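Carboxylesterase (Est-2) (Archaeoglobus fulgidus, PDB 5FRD) probably hydrolyses carboxylic esters as an alpha/beta-hydrolase, and holds a coenzyme A molecule in the vicinity of its active site. Local coordinates at residues Leu169-Cys172 and Asp173-Asp176; Lys201-Pro204 and Leu205-Glu209; Thr35-Val38 and Asn39-Thr42; Val236-Asn239 and Glu240-Lys244. All blocks are in the same frame, centred on the assembly; numbering follows the deposited sequence.

Interaction 1 (Leu169-Cys172 and Asp173-Asp176)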
loop_
_atom_site.group_PDB
_atom_site.type_symbol
_atom_site.label_atom_id
_atom_site.label_comp_id
_atom_site.label_asym_id
_atom_site.label_seq_id
_atom_site.Cartn_x
_atom_site.Cartn_y
_atom_site.Cartn_z
ATOM N N LEU A 169 4.540 -3.733 11.398
ATOM C CA LEU A 169 4.766 -5.133 11.058
ATOM C C LEU A 169 4.028 -6.052 12.017
ATOM O O LEU A 169 3.601 -7.130 11.605
ATOM C CB LEU A 169 6.244 -5.473 11.010
ATOM C CG LEU A 169 7.003 -4.850 9.838
ATOM C CD1 LEU A 169 8.490 -5.140 10.020
ATOM C CD2 LEU A 169 6.541 -5.387 8.504
ATOM N N SER A 170 3.900 -5.670 13.270
ATOM C CA SER A 170 3.083 -6.443 14.214
ATOM C C SER A 170 1.624 -6.481 13.784
ATOM O O SER A 170 0.961 -7.509 13.942
ATOM C CB SER A 170 3.217 -5.858 15.613
ATOM O OG SER A 170 4.516 -6.064 16.123
ATOM N N LEU A 171 1.114 -5.388 13.209
ATOM C CA LEU A 171 -0.254 -5.387 12.692
ATOM C C LEU A 171 -0.352 -6.289 11.479
ATOM O O LEU A 171 -1.329 -7.031 11.336
ATOM C CB LEU A 171 -0.719 -3.987 12.314
ATOM C CG LEU A 171 -0.822 -2.939 13.421
ATOM C CD1 LEU A 171 -1.394 -1.636 12.879
ATOM C CD2 LEU A 171 -1.634 -3.407 14.617
ATOM N N CYS A 172 0.623 -6.258 10.591
ATOM C CA CYS A 172 0.679 -7.204 9.469
ATOM C C CYS A 172 0.656 -8.652 9.935
ATOM O O CYS A 172 -0.075 -9.517 9.383
ATOM C CB CYS A 172 1.942 -7.013 8.625
ATOM S SG CYS A 172 2.004 -5.489 7.666
ATOM N N ASP A 173 1.444 -8.922 10.963
ATOM C CA ASP A 173 1.600 -10.294 11.442
ATOM C C ASP A 173 0.282 -10.871 11.953
ATOM O O ASP A 173 0.124 -12.096 11.937
ATOM C CB ASP A 173 2.660 -10.326 12.523
ATOM C CG ASP A 173 3.183 -11.710 12.777
ATOM O OD1 ASP A 173 3.592 -12.435 11.858
ATOM O OD2 ASP A 173 3.255 -12.058 13.956
ATOM N N ARG A 174 -0.617 -10.011 12.403
ATOM C CA ARG A 174 -1.933 -10.427 12.911
ATOM C C ARG A 174 -3.031 -10.361 11.852
ATOM O O ARG A 174 -4.173 -10.752 12.113
ATOM C CB ARG A 174 -2.317 -9.587 14.134
ATOM C CG ARG A 174 -1.410 -9.833 15.334
ATOM C CD ARG A 174 -1.994 -9.292 16.635
ATOM N NE ARG A 174 -2.066 -7.826 16.689
ATOM C CZ ARG A 174 -1.129 -7.007 17.185
ATOM N NH1 ARG A 174 0.016 -7.471 17.693
ATOM N NH2 ARG A 174 -1.340 -5.690 17.175
ATOM N N PHE A 175 -2.702 -9.894 10.646
ATOM C CA PHE A 175 -3.679 -9.752 9.600
ATOM C C PHE A 175 -3.883 -11.079 8.864
ATOM O O PHE A 175 -2.936 -11.677 8.357
ATOM C CB PHE A 175 -3.207 -8.662 8.611
ATOM C CG PHE A 175 -4.089 -8.520 7.411
ATOM C CD1 PHE A 175 -5.307 -7.860 7.498
ATOM C CD2 PHE A 175 -3.696 -9.051 6.191
ATOM C CE1 PHE A 175 -6.109 -7.748 6.399
ATOM C CE2 PHE A 175 -4.503 -8.929 5.085
ATOM C CZ PHE A 175 -5.700 -8.276 5.190
ATOM N N ASP A 176 -5.136 -11.522 8.787
ATOM C CA ASP A 176 -5.450 -12.821 8.190
ATOM C C ASP A 176 -6.888 -12.865 7.687
ATOM O O ASP A 176 -7.833 -12.987 8.485
ATOM C CB ASP A 176 -5.212 -13.940 9.217
ATOM C CG ASP A 176 -5.476 -15.321 8.651
ATOM O OD1 ASP A 176 -5.427 -15.504 7.413
ATOM O OD2 ASP A 176 -5.766 -16.231 9.449
#
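Arg174 folds back over the last turn of helix 162-173 and lays its guanidinium against Ser170 and Leu171. The group passes with one face above Ser170 O, which sits 3.8 Å from the plane and toward its rim, while NH2 comes within 3.4 Å of CD2 of Leu171. Two torsions bring it there: CG stands anti to the carbonyl carbon (chi1 -66°), and a bend at chi3 swings the group back over the helix instead of letting it run on. Its aliphatic part follows the same path, with CG 3.6 Å from Ser170 O. Arg174 is exposed and has a second deposited conformer, so this pose is one of at least two.

Asp173 turns the other way. Its CG lies anti to the backbone N, and the carboxylate leaves the helix to meet Arg119 in a salt bridge and Val120 N in a hydrogen bond. Beneath, the backbone tightens gradually: Asp173 N still bonds Leu169 O at 2.9 Å in the alpha-helical manner, Arg174 N is shared between Leu171 O and, weakly, Ser170 O, and Phe175 N bonds Cys172 O at 2.9 Å, three residues back. The donors to Leu171 O and Cys172 O stand well above the carbonyl planes, consistent with a tightened turn.

Phe175 then sends its ring away from the helix end, onto Val65 and helix 90-101, while Cys172 faces the bound coenzyme A. The arrangement is a helix C-terminus tightening into a 3-10-like turn, here where Cys172 lines the coenzyme A pocket.

Interaction 2 (Lys201-Pro204 and Leu205-Glu209). With COA (coenzyme A), chain C.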
loop_
_atom_site.group_PDB
_atom_site.type_symbol
_atom_site.label_atom_id
_atom_site.label_comp_id
_atom_site.label_asym_id
_atom_site.label_seq_id
_atom_site.Cartn_x
_atom_site.Cartn_y
_atom_site.Cartn_z
ATOM N N LYS A 201 10.283 -11.013 -2.402
ATOM C CA LYS A 201 10.364 -12.125 -1.452
ATOM C C LYS A 201 9.580 -11.886 -0.170
ATOM O O LYS A 201 9.392 -12.803 0.630
ATOM C CB LYS A 201 11.830 -12.451 -1.147
ATOM C CG LYS A 201 12.563 -12.961 -2.380
ATOM C CD LYS A 201 13.836 -13.702 -2.086
ATOM C CE LYS A 201 13.702 -15.213 -1.979
ATOM N NZ LYS A 201 14.761 -15.782 -1.101
ATOM N N LEU A 202 9.109 -10.661 0.053
ATOM C CA LEU A 202 8.285 -10.381 1.214
ATOM C C LEU A 202 6.841 -10.808 0.972
ATOM O O LEU A 202 6.178 -11.317 1.869
ATOM C CB LEU A 202 8.348 -8.902 1.600
ATOM C CG LEU A 202 9.687 -8.420 2.164
ATOM C CD1 LEU A 202 9.693 -6.914 2.317
ATOM C CD2 LEU A 202 9.939 -9.121 3.510
ATOM N N THR A 203 6.342 -10.507 -0.225
ATOM C CA THR A 203 4.980 -10.868 -0.633
ATOM C C THR A 203 5.147 -11.451 -2.034
ATOM O O THR A 203 5.094 -10.769 -3.026
ATOM C CB THR A 203 4.031 -9.645 -0.631
ATOM O OG1 THR A 203 4.581 -8.581 -1.396
ATOM C CG2 THR A 203 3.792 -9.138 0.767
ATOM N N PRO A 204 5.423 -12.764 -2.096
ATOM C CA PRO A 204 5.860 -13.342 -3.365
ATOM C C PRO A 204 4.729 -13.597 -4.350
ATOM O O PRO A 204 3.540 -13.324 -4.077
ATOM C CB PRO A 204 6.530 -14.647 -2.929
ATOM C CG PRO A 204 5.850 -14.996 -1.672
ATOM C CD PRO A 204 5.536 -13.704 -0.981
ATOM N N LEU A 205 5.086 -14.140 -5.505
ATOM C CA LEU A 205 4.138 -14.392 -6.574
ATOM C C LEU A 205 2.914 -15.144 -6.098
ATOM O O LEU A 205 1.804 -14.774 -6.460
ATOM C CB LEU A 205 4.813 -15.187 -7.679
ATOM C CG LEU A 205 3.934 -15.601 -8.846
ATOM C CD1 LEU A 205 3.376 -14.377 -9.581
ATOM C CD2 LEU A 205 4.725 -16.464 -9.809
ATOM N N LYS A 206 3.082 -16.183 -5.290
ATOM C CA LYS A 206 1.924 -16.973 -4.869
ATOM C C LYS A 206 0.887 -16.166 -4.114
ATOM O O LYS A 206 -0.279 -16.478 -4.215
ATOM C CB LYS A 206 2.313 -18.183 -4.059
ATOM C CG LYS A 206 2.963 -19.284 -4.883
ATOM C CD LYS A 206 3.573 -20.345 -3.960
ATOM C CE LYS A 206 4.554 -21.268 -4.704
ATOM N NZ LYS A 206 4.483 -22.682 -4.227
ATOM N N TYR A 207 1.299 -15.124 -3.383
ATOM C CA TYR A 207 0.302 -14.307 -2.690
ATOM C C TYR A 207 -0.588 -13.584 -3.700
ATOM O O TYR A 207 -1.787 -13.337 -3.442
ATOM C CB TYR A 207 0.937 -13.260 -1.804
ATOM C CG TYR A 207 1.652 -13.729 -0.562
ATOM C CD1 TYR A 207 1.975 -15.081 -0.339
ATOM C CD2 TYR A 207 2.016 -12.807 0.424
ATOM C CE1 TYR A 207 2.657 -15.486 0.822
ATOM C CE2 TYR A 207 2.700 -13.201 1.575
ATOM C CZ TYR A 207 3.037 -14.545 1.754
ATOM O OH TYR A 207 3.744 -14.982 2.876
ATOM N N HIS A 208 -0.012 -13.227 -4.847
ATOM C CA HIS A 208 -0.696 -12.455 -5.883
ATOM C C HIS A 208 -1.522 -13.357 -6.800
ATOM O O HIS A 208 -2.624 -12.992 -7.206
ATOM C CB HIS A 208 0.328 -11.575 -6.593
ATOM C CG HIS A 208 0.931 -10.577 -5.654
ATOM N ND1 HIS A 208 1.974 -10.874 -4.809
ATOM C CD2 HIS A 208 0.520 -9.339 -5.319
ATOM C CE1 HIS A 208 2.213 -9.832 -4.034
ATOM N NE2 HIS A 208 1.339 -8.894 -4.327
ATOM N N GLU A 209 -0.991 -14.536 -7.102
ATOM C CA GLU A 209 -1.823 -15.542 -7.768
ATOM C C GLU A 209 -3.011 -15.937 -6.888
ATOM O O GLU A 209 -4.074 -16.204 -7.418
ATOM C CB GLU A 209 -0.995 -16.770 -8.147
ATOM C CG GLU A 209 -0.055 -16.557 -9.311
ATOM C CD GLU A 209 -0.706 -16.560 -10.679
ATOM O OE1 GLU A 209 -1.954 -16.570 -10.785
ATOM O OE2 GLU A 209 0.047 -16.535 -11.690
HETATM N N1A COA C . -1.457 -15.937 0.183
HETATM C C2A COA C . -1.520 -17.238 -0.135
HETATM N N3A COA C . -1.083 -18.189 0.701
HETATM C C4A COA C . -0.577 -17.868 1.912
HETATM C C5A COA C . -0.477 -16.485 2.332
HETATM C C6A COA C . -0.973 -15.501 1.385
HETATM N N6A COA C . -0.908 -14.189 1.698
HETATM N N7A COA C . 0.079 -16.434 3.553
HETATM C C8A COA C . 0.288 -17.716 3.902
HETATM N N9A COA C . -0.099 -18.553 2.917
HETATM C C1B COA C . 0.030 -20.022 2.957
HETATM C C2B COA C . 1.487 -20.361 2.836
HETATM O O2B COA C . 1.865 -20.400 1.461
HETATM C C3B COA C . 1.554 -21.683 3.582
HETATM O O3B COA C . 1.161 -22.732 2.699
HETATM P P3B COA C . 1.949 -24.142 2.623
HETATM O O7A COA C . 1.722 -24.693 4.016
HETATM O O8A COA C . 3.374 -23.748 2.292
HETATM O O9A COA C . 1.246 -24.877 1.503
HETATM C C4B COA C . 0.523 -21.526 4.683
HETATM O O4B COA C . -0.389 -20.513 4.214
HETATM C C5B COA C . 1.096 -21.123 6.032
HETATM O O5B COA C . 1.828 -19.896 5.886
HETATM P P1A COA C . 1.886 -18.811 7.068
HETATM O O1A COA C . 0.553 -18.585 7.649
HETATM O O2A COA C . 2.596 -17.605 6.451
HETATM O O3A COA C . 2.771 -19.420 8.266
HETATM P P2A COA C . 4.226 -20.105 8.228
HETATM O O4A COA C . 4.494 -20.305 9.694
HETATM O O5A COA C . 4.250 -21.214 7.222
HETATM O O6A COA C . 5.262 -19.019 7.622
HETATM C CBP COA C . 6.590 -17.066 7.466
HETATM C CCP COA C . 5.563 -17.810 8.308
HETATM C CDP COA C . 6.878 -15.728 8.145
HETATM C CEP COA C . 7.875 -17.915 7.403
HETATM C CAP COA C . 6.006 -16.835 6.049
HETATM O OAP COA C . 4.717 -16.174 6.140
HETATM C C9P COA C . 6.933 -16.029 5.166
HETATM O O9P COA C . 7.981 -16.505 4.782
HETATM N N8P COA C . 6.519 -14.798 4.816
HETATM C C7P COA C . 7.212 -13.952 3.840
HETATM C C6P COA C . 8.245 -13.013 4.453
HETATM C C5P COA C . 7.744 -11.840 5.272
HETATM O O5P COA C . 8.217 -11.611 6.393
HETATM N N4P COA C . 6.833 -11.044 4.706
HETATM C C3P COA C . 6.360 -9.830 5.330
HETATM C C2P COA C . 4.910 -9.606 4.969
HETATM S S1P COA C . 4.390 -8.008 5.631
#
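Tyr207 is sandwiched between a proline and bound coenzyme A: CD of Pro204 sits 3.6 Å from the ring centroid and almost exactly on its normal, a CH-pi contact, while the adenine of coenzyme A covers the opposite face, with N6A 3.3 Å above the ring plane. The phenol is thus clamped flat, and its OH extends toward the pantetheine arm, 3.4 Å from N8P. The Thr203 side chain crosses that of Tyr207 at about a right angle, with Thr203 CA 3.7 Å from Tyr207 CD2. With an alanine here the adenine would probably lose the ring it lies over, and a gap would open above Pro204.

All this happens where the loop after strand 192-197 enters helix 205-214, a strand-to-helix connection of the alpha/beta-hydrolase fold. Pro204 O takes two donors from opposite faces of its carbonyl plane: Tyr207 N, and ND1 of His208 at 3.0 Å. The second bond is fairly straight (160°) and lies close to the imidazole plane; with NE2 bound to Thr114 N, both ring nitrogens are engaged and the ring's rotation is fixed. Thr203 turns its OG1 to Asp200, the acid of a probable Ser-His-Asp triad with Ser89 and His228.

One step earlier, Leu202 O accepts a hydrogen bond from N4P of coenzyme A at 2.9 Å, and CD2 of Leu202 packs against the same amide, 3.8 Å from N4P.

Interaction 3 (Thr35-Val38 and Asn39-Thr42)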
loop_
_atom_site.group_PDB
_atom_site.type_symbol
_atom_site.label_atom_id
_atom_site.label_comp_id
_atom_site.label_asym_id
_atom_site.label_seq_id
_atom_site.Cartn_x
_atom_site.Cartn_y
_atom_site.Cartn_z
ATOM N N THR A 35 5.144 9.728 0.574
ATOM C CA THR A 35 6.203 9.947 -0.386
ATOM C C THR A 35 6.570 8.688 -1.144
ATOM O O THR A 35 7.155 8.758 -2.232
ATOM C CB THR A 35 7.462 10.560 0.203
ATOM O OG1 THR A 35 8.085 9.658 1.099
ATOM C CG2 THR A 35 7.185 11.871 0.887
ATOM N N GLN A 36 6.171 7.505 -0.659
ATOM C CA GLN A 36 6.336 6.271 -1.406
ATOM C C GLN A 36 5.760 6.329 -2.800
ATOM O O GLN A 36 6.190 5.606 -3.709
ATOM C CB GLN A 36 5.568 5.182 -0.654
ATOM C CG GLN A 36 5.878 3.799 -1.123
ATOM C CD GLN A 36 5.066 2.850 -0.379
ATOM O OE1 GLN A 36 5.074 2.796 0.854
ATOM N NE2 GLN A 36 4.337 2.104 -1.127
ATOM N N TRP A 37 4.724 7.167 -2.958
ATOM C CA TRP A 37 3.960 7.231 -4.169
ATOM C C TRP A 37 4.269 8.428 -5.052
ATOM O O TRP A 37 3.534 8.675 -6.026
ATOM C CB TRP A 37 2.474 7.260 -3.836
ATOM C CG TRP A 37 2.028 6.057 -3.045
ATOM C CD1 TRP A 37 1.705 6.022 -1.725
ATOM C CD2 TRP A 37 1.856 4.731 -3.528
ATOM N NE1 TRP A 37 1.311 4.785 -1.367
ATOM C CE2 TRP A 37 1.382 3.955 -2.455
ATOM C CE3 TRP A 37 2.023 4.119 -4.789
ATOM C CZ2 TRP A 37 1.095 2.614 -2.585
ATOM C CZ3 TRP A 37 1.694 2.802 -4.929
ATOM C CH2 TRP A 37 1.243 2.059 -3.834
ATOM N N VAL A 38 5.356 9.157 -4.780
ATOM C CA VAL A 38 5.651 10.360 -5.581
ATOM C C VAL A 38 5.658 10.129 -7.094
ATOM O O VAL A 38 5.170 10.956 -7.836
ATOM C CB VAL A 38 6.953 11.099 -5.192
ATOM C CG1 VAL A 38 6.780 11.773 -3.841
ATOM C CG2 VAL A 38 8.176 10.202 -5.254
ATOM N N ASN A 39 6.201 8.999 -7.538
ATOM C CA ASN A 39 6.263 8.750 -8.987
ATOM C C ASN A 39 4.909 8.515 -9.626
ATOM O O ASN A 39 4.700 8.796 -10.811
ATOM C CB ASN A 39 7.171 7.559 -9.304
ATOM C CG ASN A 39 8.575 7.755 -8.818
ATOM O OD1 ASN A 39 9.303 8.611 -9.332
ATOM N ND2 ASN A 39 8.972 7.000 -7.808
ATOM N N GLN A 40 3.932 8.054 -8.831
ATOM C CA GLN A 40 2.571 7.885 -9.287
ATOM C C GLN A 40 1.776 9.190 -9.181
ATOM O O GLN A 40 1.016 9.550 -10.079
ATOM C CB GLN A 40 1.854 6.787 -8.485
ATOM C CG GLN A 40 2.354 5.380 -8.780
ATOM C CD GLN A 40 3.788 5.139 -8.346
ATOM O OE1 GLN A 40 4.140 5.350 -7.196
ATOM N NE2 GLN A 40 4.666 4.650 -9.303
ATOM N N LEU A 41 2.001 9.921 -8.097
ATOM C CA LEU A 41 1.273 11.161 -7.875
ATOM C C LEU A 41 1.553 12.164 -8.978
ATOM O O LEU A 41 0.633 12.838 -9.429
ATOM C CB LEU A 41 1.598 11.758 -6.517
ATOM C CG LEU A 41 1.032 10.971 -5.345
ATOM C CD1 LEU A 41 1.773 11.348 -4.085
ATOM C CD2 LEU A 41 -0.467 11.231 -5.209
ATOM N N THR A 42 2.803 12.235 -9.417
ATOM C CA THR A 42 3.215 13.206 -10.443
ATOM C C THR A 42 2.747 12.828 -11.836
ATOM O O THR A 42 2.515 13.718 -12.661
ATOM C CB THR A 42 4.739 13.444 -10.430
ATOM O OG1 THR A 42 5.405 12.192 -10.647
ATOM C CG2 THR A 42 5.199 14.094 -9.163
HETATM O O HOH W 1 6.549 6.269 -6.351
#
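Trp37 O meets Leu41 N and Gln40 N, the first of the backbone bonds that tie the loop to the helix after it. Trp37 holds the N-cap position of helix 38-43; Leu41 N approaches its carbonyl nearly along the C=O axis at 2.9 Å, and Gln40 N comes from above the carbonyl plane. Thr42 N bonds Val38 O.

Among the polar side-chain contacts, a water makes the bridge. It accepts from Asn39 N and from Asn39 ND2 (2.9 Å), and lies 2.7 Å from both Gln36 O and Gln40 OE1. NE2 of Gln40 bonds Asn239 OD1 and Met231 O. A leucine in place of Gln40 would probably leave the water short of a partner and both Asn239 OD1 and Met231 O without this donor.

Side-chain packing is centred on the indole. Gln40, bent at chi2 (66°), brings OE1 to the ring edge, 3.4 Å from Trp37 CE3, with amide and indole planes almost perpendicular. Leu41 CD1 closes on Trp37 CB at 4.2 Å.

Trp37 also packs on Val86 and His88 of strand 83-88, so the arrangement is a helix N-terminus set against the central sheet of an alpha/beta-hydrolase.

Interaction 4 (Val236-Asn239 and Glu240-Lys244)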
loop_
_atom_site.group_PDB
_atom_site.type_symbol
_atom_site.label_atom_id
_atom_site.label_comp_id
_atom_site.label_asym_id
_atom_site.label_seq_id
_atom_site.Cartn_x
_atom_site.Cartn_y
_atom_site.Cartn_z
ATOM N N VAL A 236 8.009 3.617 -14.203
ATOM C CA VAL A 236 7.424 3.819 -15.489
ATOM C C VAL A 236 6.540 2.636 -15.901
ATOM O O VAL A 236 5.435 2.796 -16.385
ATOM C CB VAL A 236 8.503 4.108 -16.562
ATOM C CG1 VAL A 236 7.879 4.212 -17.945
ATOM C CG2 VAL A 236 9.276 5.352 -16.182
ATOM N N GLU A 237 7.024 1.408 -15.650
ATOM C CA GLU A 237 6.277 0.193 -15.935
ATOM C C GLU A 237 5.056 0.062 -15.035
ATOM O O GLU A 237 3.984 -0.314 -15.488
ATOM C CB GLU A 237 7.185 -1.014 -15.770
ATOM C CG GLU A 237 8.342 -1.029 -16.787
ATOM C CD GLU A 237 9.606 -0.278 -16.398
ATOM O OE1 GLU A 237 9.675 0.473 -15.411
ATOM O OE2 GLU A 237 10.621 -0.372 -17.144
ATOM N N PHE A 238 5.238 0.414 -13.780
ATOM C CA PHE A 238 4.120 0.411 -12.842
ATOM C C PHE A 238 3.043 1.377 -13.298
ATOM O O PHE A 238 1.870 1.004 -13.367
ATOM C CB PHE A 238 4.627 0.756 -11.438
ATOM C CG PHE A 238 3.541 0.709 -10.373
ATOM C CD1 PHE A 238 2.718 1.793 -10.180
ATOM C CD2 PHE A 238 3.375 -0.406 -9.577
ATOM C CE1 PHE A 238 1.697 1.761 -9.227
ATOM C CE2 PHE A 238 2.381 -0.442 -8.616
ATOM C CZ PHE A 238 1.530 0.621 -8.464
ATOM N N ASN A 239 3.452 2.591 -13.655
ATOM C CA ASN A 239 2.505 3.604 -14.061
ATOM C C ASN A 239 1.777 3.217 -15.325
ATOM O O ASN A 239 0.599 3.489 -15.485
ATOM C CB ASN A 239 3.178 4.934 -14.259
ATOM C CG ASN A 239 3.600 5.604 -12.958
ATOM O OD1 ASN A 239 3.323 5.094 -11.870
ATOM N ND2 ASN A 239 4.295 6.715 -13.052
ATOM N N GLU A 240 2.490 2.611 -16.277
ATOM C CA GLU A 240 1.828 2.197 -17.506
ATOM C C GLU A 240 0.722 1.174 -17.242
ATOM O O GLU A 240 -0.362 1.241 -17.825
ATOM C CB GLU A 240 2.894 1.673 -18.487
ATOM C CG GLU A 240 2.380 1.202 -19.833
ATOM C CD GLU A 240 3.502 0.699 -20.736
ATOM O OE1 GLU A 240 4.638 1.227 -20.675
ATOM O OE2 GLU A 240 3.227 -0.244 -21.511
ATOM N N ALA A 241 0.997 0.200 -16.369
ATOM C CA ALA A 241 0.014 -0.805 -16.008
ATOM C C ALA A 241 -1.181 -0.173 -15.306
ATOM O O ALA A 241 -2.325 -0.493 -15.583
ATOM C CB ALA A 241 0.621 -1.866 -15.108
ATOM N N LEU A 242 -0.897 0.716 -14.365
ATOM C CA LEU A 242 -1.971 1.381 -13.623
ATOM C C LEU A 242 -2.820 2.232 -14.537
ATOM O O LEU A 242 -4.038 2.173 -14.441
ATOM C CB LEU A 242 -1.389 2.170 -12.453
ATOM C CG LEU A 242 -2.390 2.941 -11.571
ATOM C CD1 LEU A 242 -3.461 2.027 -11.033
ATOM C CD2 LEU A 242 -1.647 3.606 -10.419
ATOM N N GLU A 243 -2.188 2.992 -15.427
ATOM C CA GLU A 243 -2.936 3.844 -16.352
ATOM C C GLU A 243 -3.841 3.042 -17.286
ATOM O O GLU A 243 -5.003 3.449 -17.529
ATOM C CB GLU A 243 -2.003 4.760 -17.133
ATOM C CG GLU A 243 -2.734 5.781 -17.994
ATOM C CD GLU A 243 -3.584 6.773 -17.189
ATOM O OE1 GLU A 243 -3.227 7.139 -16.047
ATOM O OE2 GLU A 243 -4.632 7.193 -17.708
ATOM N N LYS A 244 -3.359 1.911 -17.789
ATOM C CA LYS A 244 -4.175 1.037 -18.620
ATOM C C LYS A 244 -5.413 0.569 -17.845
ATOM O O LYS A 244 -6.539 0.575 -18.357
ATOM C CB LYS A 244 -3.354 -0.154 -19.109
ATOM C CG LYS A 244 -4.105 -1.137 -19.986
ATOM C CD LYS A 244 -3.122 -2.028 -20.742
ATOM C CE LYS A 244 -3.808 -3.213 -21.406
ATOM N NZ LYS A 244 -3.975 -4.361 -20.468
#
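Regular alpha-helical bonds run through 236-244, from Glu240 N to Val236 O and onward to Glu243 N and Asn239 O, the last at 2.8 Å, with N-H...O angles between 156° and 164°. This is part of helix 235-249, the C-terminal helix of the alpha/beta-hydrolase fold, and its inner side packs on the central sheet.

Phe238 and Leu242, one turn apart, lie side by side and point the same way. CE1 of the phenyl ring meets CD2 of Leu242 at 4.0 Å, approaching obliquely. Both side chains start with CG anti to the backbone N (chi1 -177° in Phe238), which sends them together toward strand 106-112. The two together face the sheet there, Phe238 at Val112 and Leu242 at Val110.

On the neighbouring side Asn239 and Glu243, again a turn apart, carry the polar contacts. CB of Glu243 rests 3.3 Å from Asn239 O. In the conformer described, bent at chi2, the Glu243 carboxylate makes a salt bridge with Arg22, although the like charge of Glu253 also lies close. Glu237 and Glu240 lie on the exposed side, where CB of Glu240 stays 3.5 Å from Val236 O.

The buried amide of Asn239 has both ends satisfied by helix 38-43: besides the bond at OD1, its ND2 donates to the backbone oxygen of Asn39.

Along the chain the order is interaction 3, 1, 2, then 4. Interactions 3 and 4 touch, their centres 13 Å apart: helices 38-43 and 235-249 meet through Asn239, and Trp37 CZ3 comes 4.2 Å from Phe238 CZ, joining an early and a late part of the fold beside the sheet. Interactions 1 and 2 do not touch, their nearest atoms being about 7 Å apart, yet coenzyme A connects them by contacting Cys172 as well as Leu202 and Tyr207. Interaction 1 lies across the chain's centre from 3 and 4, about 25 and 29 Å away between centres. Coenzyme A contacts thus gather in one region, and helix-to-sheet packing in another.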